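Local coordinates for protein xylulose kinase (Bifidobacterium adolescentis ATCC 15703, PDB 3I8B) that probably phosphorylates D-xylulose to D-xylulose 5-phosphate at the expense of ATP, as an FGGY-family carbohydrate kinase of the actin-like ATPase clan, at residues K18-T22 / A59-V65; R31-A35 / E54-G60. All coordinates share one frame; numbering follows the deposited sequence.

Interaction 1: residues K18-T22 / A59-V65; sequences KVRVT and AGGLDDV
V19 and V21 of strand 16-23 send their side chains to one side of the N-terminal sheet of the actin-like fold, where the loop between helix 46-58 and strand 65-72 lies over them. Side-chain contacts are between methyl groups, with backbone carbonyls at the margin, and no hydrogen bond crosses. V21 can be followed outward: its CB points at the loop and splits into two branches with separate partners. CG1, anti to the backbone N (chi1 -179°), reaches CG2 of V65 at 4.1 Å. CG2, beside the backbone N, meets CD2 of L62 at 3.9 Å and lies 4.0 Å from the carbonyl O of A59. V19, two residues back and on the same face, uses CG1 to touch both CB of A59 and CD2 of L62, each 4.0 Å away and roughly at right angles as seen from it. One methyl of L62 touches both valines, although its CB is not aimed at the strand. The helix ends in a Schellman motif with G60, at positive phi, as C-prime residue and G61 N bonded to A56 O. A type I turn from L62 to V65 follows, closed by V65 N donating to L62 O at 3.1 Å.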
ATOM      1  N   LYS A  18      -3.841  10.837  11.883  1.00 13.71           N
ATOM      2  CA  LYS A  18      -5.166  10.730  12.495  1.00 11.92           C
ATOM      3  C   LYS A  18      -5.075   9.821  13.705  1.00 10.89           C
ATOM      4  O   LYS A  18      -4.325   8.841  13.685  1.00 10.53           O
ATOM      5  CB  LYS A  18      -6.177  10.180  11.498  1.00 11.00           C
ATOM      6  CG  LYS A  18      -6.486  11.159  10.371  1.00 15.15           C
ATOM      7  CD  LYS A  18      -7.122  10.457   9.203  1.00 13.88           C
ATOM      8  CE  LYS A  18      -7.500  11.456   8.119  1.00 18.33           C
ATOM      9  NZ  LYS A  18      -7.811  10.702   6.877  1.00 19.68           N
ATOM     10  N   VAL A  19      -5.820  10.151  14.759  1.00  9.83           N
ATOM     11  CA  VAL A  19      -5.872   9.308  15.955  1.00  8.22           C
ATOM     12  C   VAL A  19      -7.321   8.966  16.285  1.00 10.61           C
ATOM     13  O   VAL A  19      -8.127   9.847  16.585  1.00 13.26           O
ATOM     14  CB  VAL A  19      -5.223   9.985  17.176  1.00 10.41           C
ATOM     15  CG1 VAL A  19      -5.409   9.117  18.413  1.00  9.03           C
ATOM     16  CG2 VAL A  19      -3.733  10.243  16.933  1.00  7.25           C
ATOM     17  N   ARG A  20      -7.662   7.688  16.210  1.00  9.87           N
ATOM     18  CA  ARG A  20      -9.026   7.269  16.466  1.00 10.04           C
ATOM     19  C   ARG A  20      -9.147   6.451  17.758  1.00 10.80           C
ATOM     20  O   ARG A  20      -8.920   5.236  17.784  1.00  8.84           O
ATOM     21  CB  ARG A  20      -9.563   6.480  15.284  1.00 10.16           C
ATOM     22  CG  ARG A  20     -11.078   6.294  15.287  1.00 11.15           C
ATOM     23  CD  ARG A  20     -11.413   5.293  14.208  1.00 13.59           C
ATOM     24  NE  ARG A  20     -12.825   5.168  13.866  1.00 16.94           N
ATOM     25  CZ  ARG A  20     -13.672   4.324  14.449  1.00 16.65           C
ATOM     26  NH1 ARG A  20     -13.269   3.563  15.460  1.00 16.53           N
ATOM     27  NH2 ARG A  20     -14.928   4.255  14.030  1.00 14.80           N
ATOM     28  N   VAL A  21      -9.510   7.122  18.839  1.00 12.10           N
ATOM     29  CA  VAL A  21      -9.763   6.407  20.083  1.00 10.61           C
ATOM     30  C   VAL A  21     -11.059   5.619  19.905  1.00 11.43           C
ATOM     31  O   VAL A  21     -12.107   6.183  19.553  1.00 13.14           O
ATOM     32  CB  VAL A  21      -9.841   7.367  21.272  1.00 12.98           C
ATOM     33  CG1 VAL A  21     -10.095   6.592  22.566  1.00 11.64           C
ATOM     34  CG2 VAL A  21      -8.560   8.200  21.365  1.00 11.15           C
ATOM     35  N   THR A  22     -11.005   4.311  20.113  1.00 10.69           N
ATOM     36  CA  THR A  22     -12.172   3.516  19.764  1.00 12.67           C
ATOM     37  C   THR A  22     -12.511   2.431  20.777  1.00 12.92           C
ATOM     38  O   THR A  22     -11.645   1.942  21.507  1.00 11.64           O
ATOM     39  CB  THR A  22     -12.100   2.960  18.286  1.00 15.13           C
ATOM     40  OG1 THR A  22     -12.099   1.532  18.250  1.00 15.09           O
ATOM     41  CG2 THR A  22     -10.916   3.483  17.559  1.00  8.59           C
ATOM     42  N   ALA A  59      -7.581  14.502  20.093  1.00 13.42           N
ATOM     43  CA  ALA A  59      -8.400  13.334  20.394  1.00 15.19           C
ATOM     44  C   ALA A  59      -8.569  13.134  21.903  1.00 13.26           C
ATOM     45  O   ALA A  59      -9.058  12.097  22.333  1.00 14.15           O
ATOM     46  CB  ALA A  59      -7.794  12.070  19.765  1.00 12.48           C
ATOM     47  N   GLY A  60      -8.142  14.117  22.690  1.00 13.34           N
ATOM     48  CA  GLY A  60      -8.341  14.092  24.132  1.00 16.49           C
ATOM     49  C   GLY A  60      -7.337  13.249  24.903  1.00 13.38           C
ATOM     50  O   GLY A  60      -7.607  12.809  26.024  1.00 12.62           O
ATOM     51  N   GLY A  61      -6.165  13.024  24.315  1.00 11.56           N
ATOM     52  CA  GLY A  61      -5.149  12.232  24.986  1.00 10.46           C
ATOM     53  C   GLY A  61      -5.461  10.755  24.924  1.00 12.24           C
ATOM     54  O   GLY A  61      -6.519  10.357  24.425  1.00 11.56           O
ATOM     55  N   LEU A  62      -4.532   9.948  25.436  1.00 13.02           N
ATOM     56  CA  LEU A  62      -4.624   8.499  25.387  1.00  9.63           C
ATOM     57  C   LEU A  62      -4.402   7.870  26.776  1.00 11.50           C
ATOM     58  O   LEU A  62      -4.021   6.705  26.881  1.00 12.20           O
ATOM     59  CB  LEU A  62      -3.574   7.950  24.416  1.00  9.79           C
ATOM     60  CG  LEU A  62      -3.499   8.568  23.020  1.00  9.08           C
ATOM     61  CD1 LEU A  62      -2.300   8.047  22.235  1.00 11.62           C
ATOM     62  CD2 LEU A  62      -4.794   8.299  22.278  1.00  7.66           C
ATOM     63  N   ASP A  63      -4.627   8.642  27.831  1.00 11.39           N
ATOM     64  CA  ASP A  63      -4.378   8.163  29.189  1.00 11.51           C
ATOM     65  C   ASP A  63      -5.276   6.973  29.534  1.00 11.40           C
ATOM     66  O   ASP A  63      -4.937   6.173  30.401  1.00 10.67           O
ATOM     67  CB  ASP A  63      -4.637   9.257  30.218  1.00 13.00           C
ATOM     68  CG  ASP A  63      -3.661  10.404  30.128  1.00 16.74           C
ATOM     69  OD1 ASP A  63      -2.563  10.257  29.528  1.00 16.95           O
ATOM     70  OD2 ASP A  63      -4.002  11.466  30.694  1.00 16.61           O
ATOM     71  N   ASP A  64      -6.422   6.874  28.864  1.00  9.81           N
ATOM     72  CA  ASP A  64      -7.373   5.798  29.129  1.00 10.84           C
ATOM     73  C   ASP A  64      -7.334   4.690  28.078  1.00 11.70           C
ATOM     74  O   ASP A  64      -8.289   3.919  27.940  1.00 10.42           O
ATOM     75  CB  ASP A  64      -8.795   6.361  29.238  1.00 14.38           C
ATOM     76  CG  ASP A  64      -9.207   7.183  28.008  1.00 14.08           C
ATOM     77  OD1 ASP A  64      -8.383   7.364  27.083  1.00 13.63           O
ATOM     78  OD2 ASP A  64     -10.362   7.664  27.975  1.00 12.30           O
ATOM     79  N   VAL A  65      -6.226   4.599  27.346  1.00  9.87           N
ATOM     80  CA  VAL A  65      -6.135   3.658  26.239  1.00  9.78           C
ATOM     81  C   VAL A  65      -5.257   2.448  26.592  1.00 11.37           C
ATOM     82  O   VAL A  65      -4.159   2.608  27.127  1.00 10.31           O
ATOM     83  CB  VAL A  65      -5.642   4.374  24.954  1.00 13.08           C
ATOM     84  CG1 VAL A  65      -5.391   3.388  23.842  1.00  8.84           C
ATOM     85  CG2 VAL A  65      -6.667   5.437  24.529  1.00 12.09           C
TER

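Interaction 2: residues R31-A35 / E54-G60; sequences RFGQA and EAAEQAG
R31 and A59 join the edge strand 29-36 of the N-terminal actin-like sheet to the C-terminal end of helix 46-58, which packs nearly antiparallel along it; the short axes run at 152° to each other and come within 5.7 Å. The R31 side chain leaves the strand toward the helix end and bends at chi3 (-70°), curling round the carbonyl O of A59. NE donates to that O over 2.7 Å, with the acceptor at the edge of the guanidinium and the donor in the carbonyl plane. NH2 of the same group goes on to a bond with G61 O, so NE and NH2, on one edge of the group, are both engaged, which should limit its rotation. In mid-strand the backbones themselves meet, at a residue without a side chain: G33 CA lies 3.4 Å from A55 O in a CA-H...O contact, and a second one joins A59 CA to F32 O. Q58 extends its chain across this glycine, CB and CG passing over G33 CA. Its NE2 as modelled lies 2.7 Å from Q34 N; both are donors and the pair is not a hydrogen bond, so the amide orientation is doubtful. At the far end the E54 carboxylate lays its face on the A35 methyl, CD 3.4 Å from CB. Nearby, a water donates to both Q34 O, at 2.5 Å, and E54 OE2, at 2.6 Å.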
ATOM      1  N   ARG A  31     -13.330   9.058  20.462  1.00 14.87           N
ATOM      2  CA  ARG A  31     -12.765  10.389  20.198  1.00 13.77           C
ATOM      3  C   ARG A  31     -11.921  10.347  18.926  1.00 12.47           C
ATOM      4  O   ARG A  31     -11.509   9.272  18.483  1.00 12.30           O
ATOM      5  CB  ARG A  31     -11.914  10.877  21.368  1.00 11.73           C
ATOM      6  CG  ARG A  31     -12.570  10.659  22.729  1.00 14.45           C
ATOM      7  CD  ARG A  31     -11.805  11.340  23.861  1.00 12.57           C
ATOM      8  NE  ARG A  31     -10.524  10.695  24.152  1.00 17.21           N
ATOM      9  CZ  ARG A  31     -10.343   9.717  25.043  1.00 17.36           C
ATOM     10  NH1 ARG A  31     -11.364   9.226  25.749  1.00 14.92           N
ATOM     11  NH2 ARG A  31      -9.128   9.217  25.222  1.00 14.69           N
ATOM     12  N   PHE A  32     -11.660  11.511  18.346  1.00 15.34           N
ATOM     13  CA  PHE A  32     -10.886  11.595  17.098  1.00 14.77           C
ATOM     14  C   PHE A  32     -10.079  12.879  17.067  1.00 13.08           C
ATOM     15  O   PHE A  32     -10.469  13.883  17.675  1.00 13.20           O
ATOM     16  CB  PHE A  32     -11.823  11.529  15.897  1.00 14.98           C
ATOM     17  CG  PHE A  32     -11.113  11.458  14.560  1.00 13.76           C
ATOM     18  CD1 PHE A  32     -10.916  12.604  13.799  1.00 15.28           C
ATOM     19  CD2 PHE A  32     -10.703  10.242  14.045  1.00 16.36           C
ATOM     20  CE1 PHE A  32     -10.277  12.540  12.566  1.00 16.75           C
ATOM     21  CE2 PHE A  32     -10.068  10.165  12.811  1.00 14.81           C
ATOM     22  CZ  PHE A  32      -9.859  11.316  12.072  1.00 15.02           C
ATOM     23  N   GLY A  33      -8.948  12.845  16.368  1.00 12.40           N
ATOM     24  CA  GLY A  33      -8.089  14.012  16.240  1.00 11.94           C
ATOM     25  C   GLY A  33      -7.185  13.860  15.029  1.00 15.80           C
ATOM     26  O   GLY A  33      -6.902  12.741  14.589  1.00 10.25           O
ATOM     27  N   GLN A  34      -6.727  14.983  14.484  1.00 13.30           N
ATOM     28  CA  GLN A  34      -6.008  14.959  13.215  1.00 14.13           C
ATOM     29  C   GLN A  34      -5.118  16.194  13.101  1.00 14.60           C
ATOM     30  O   GLN A  34      -5.474  17.275  13.589  1.00 13.17           O
ATOM     31  CB  GLN A  34      -7.015  14.900  12.050  1.00 14.99           C
ATOM     32  CG  GLN A  34      -6.400  15.028  10.649  1.00 25.36           C
ATOM     33  CD  GLN A  34      -7.436  14.936   9.532  1.00 25.62           C
ATOM     34  OE1 GLN A  34      -7.243  15.483   8.444  1.00 35.10           O
ATOM     35  NE2 GLN A  34      -8.531  14.236   9.793  1.00 21.40           N
ATOM     36  N   ALA A  35      -3.957  16.029  12.470  1.00 12.83           N
ATOM     37  CA  ALA A  35      -3.038  17.138  12.241  1.00 12.64           C
ATOM     38  C   ALA A  35      -2.314  16.937  10.919  1.00 12.85           C
ATOM     39  O   ALA A  35      -2.165  15.805  10.464  1.00 11.69           O
ATOM     40  CB  ALA A  35      -2.041  17.248  13.376  1.00 10.74           C
ATOM     41  N   GLU A  54      -0.075  16.442  18.234  1.00 12.33           N
ATOM     42  CA  GLU A  54      -1.166  17.403  18.099  1.00 15.44           C
ATOM     43  C   GLU A  54      -2.477  16.672  17.829  1.00 13.79           C
ATOM     44  O   GLU A  54      -3.528  17.038  18.356  1.00 13.66           O
ATOM     45  CB  GLU A  54      -0.858  18.408  16.976  1.00 12.78           C
ATOM     46  CG  GLU A  54      -2.008  19.365  16.640  1.00 17.05           C
ATOM     47  CD  GLU A  54      -1.829  20.061  15.292  1.00 27.37           C
ATOM     48  OE1 GLU A  54      -0.658  20.304  14.891  1.00 27.90           O
ATOM     49  OE2 GLU A  54      -2.862  20.365  14.641  1.00 22.26           O
ATOM     50  N   ALA A  55      -2.400  15.619  17.022  1.00 13.48           N
ATOM     51  CA  ALA A  55      -3.554  14.783  16.708  1.00  9.98           C
ATOM     52  C   ALA A  55      -4.079  14.083  17.949  1.00 12.28           C
ATOM     53  O   ALA A  55      -5.295  14.049  18.180  1.00 12.75           O
ATOM     54  CB  ALA A  55      -3.192  13.747  15.642  1.00 11.08           C
ATOM     55  N   ALA A  56      -3.166  13.504  18.733  1.00 12.01           N
ATOM     56  CA  ALA A  56      -3.549  12.795  19.963  1.00 12.40           C
ATOM     57  C   ALA A  56      -4.171  13.731  21.014  1.00 12.17           C
ATOM     58  O   ALA A  56      -5.121  13.363  21.711  1.00 11.92           O
ATOM     59  CB  ALA A  56      -2.341  12.063  20.556  1.00 13.37           C
ATOM     60  N   GLU A  57      -3.613  14.933  21.136  1.00 12.39           N
ATOM     61  CA  GLU A  57      -4.156  15.950  22.027  1.00 13.97           C
ATOM     62  C   GLU A  57      -5.573  16.337  21.606  1.00 15.29           C
ATOM     63  O   GLU A  57      -6.461  16.467  22.445  1.00 12.57           O
ATOM     64  CB  GLU A  57      -3.245  17.186  22.047  1.00 17.89           C
ATOM     65  CG  GLU A  57      -2.033  17.036  22.954  1.00 14.97           C
ATOM     66  CD  GLU A  57      -2.438  16.788  24.407  1.00 24.70           C
ATOM     67  OE1 GLU A  57      -2.917  17.731  25.078  1.00 26.37           O
ATOM     68  OE2 GLU A  57      -2.277  15.648  24.885  1.00 20.44           O
ATOM     69  N   GLN A  58      -5.775  16.531  20.307  1.00 10.68           N
ATOM     70  CA  GLN A  58      -7.094  16.858  19.783  1.00 15.26           C
ATOM     71  C   GLN A  58      -8.088  15.734  20.061  1.00 15.35           C
ATOM     72  O   GLN A  58      -9.282  15.980  20.245  1.00 11.98           O
ATOM     73  CB  GLN A  58      -7.044  17.164  18.277  1.00 16.52           C
ATOM     74  CG  GLN A  58      -8.389  17.668  17.746  1.00 17.01           C
ATOM     75  CD  GLN A  58      -8.357  18.078  16.291  1.00 20.53           C
ATOM     76  OE1 GLN A  58      -8.599  19.239  15.958  1.00 27.18           O
ATOM     77  NE2 GLN A  58      -8.073  17.130  15.414  1.00 14.29           N
ATOM     78  N   ALA A  59      -7.581  14.502  20.093  1.00 13.42           N
ATOM     79  CA  ALA A  59      -8.400  13.334  20.394  1.00 15.19           C
ATOM     80  C   ALA A  59      -8.569  13.134  21.903  1.00 13.26           C
ATOM     81  O   ALA A  59      -9.058  12.097  22.333  1.00 14.15           O
ATOM     82  CB  ALA A  59      -7.794  12.070  19.765  1.00 12.48           C
ATOM     83  N   GLY A  60      -8.142  14.117  22.690  1.00 13.34           N
ATOM     84  CA  GLY A  60      -8.341  14.092  24.132  1.00 16.49           C
ATOM     85  C   GLY A  60      -7.337  13.249  24.903  1.00 13.38           C
ATOM     86  O   GLY A  60      -7.607  12.809  26.024  1.00 12.62           O
TER
HETATM   87  O   HOH W   1      -5.292  19.461  14.758  1.00 24.99           O

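How the interactions relate
From the N terminus, strand 16-23 comes first and strand 29-36 next, antiparallel neighbours at one side of the five-stranded sheet. The chain then forms helix 46-58, and interaction 2 closes the inner loop by returning that helix to 31-35. Interaction 1 closes the outer loop a few residues later, when 59-65 reaches 18-22 just before strand 65-72 enters the sheet. Interaction 2 is therefore nested inside interaction 1, and the two share A59 and G60 at the helix end. They also touch directly: R31 NH2 forms a salt bridge with D64 OD1 at 2.7 Å, and V19 N probably bonds to G33 O. Together they fasten helix and following loop to both strands.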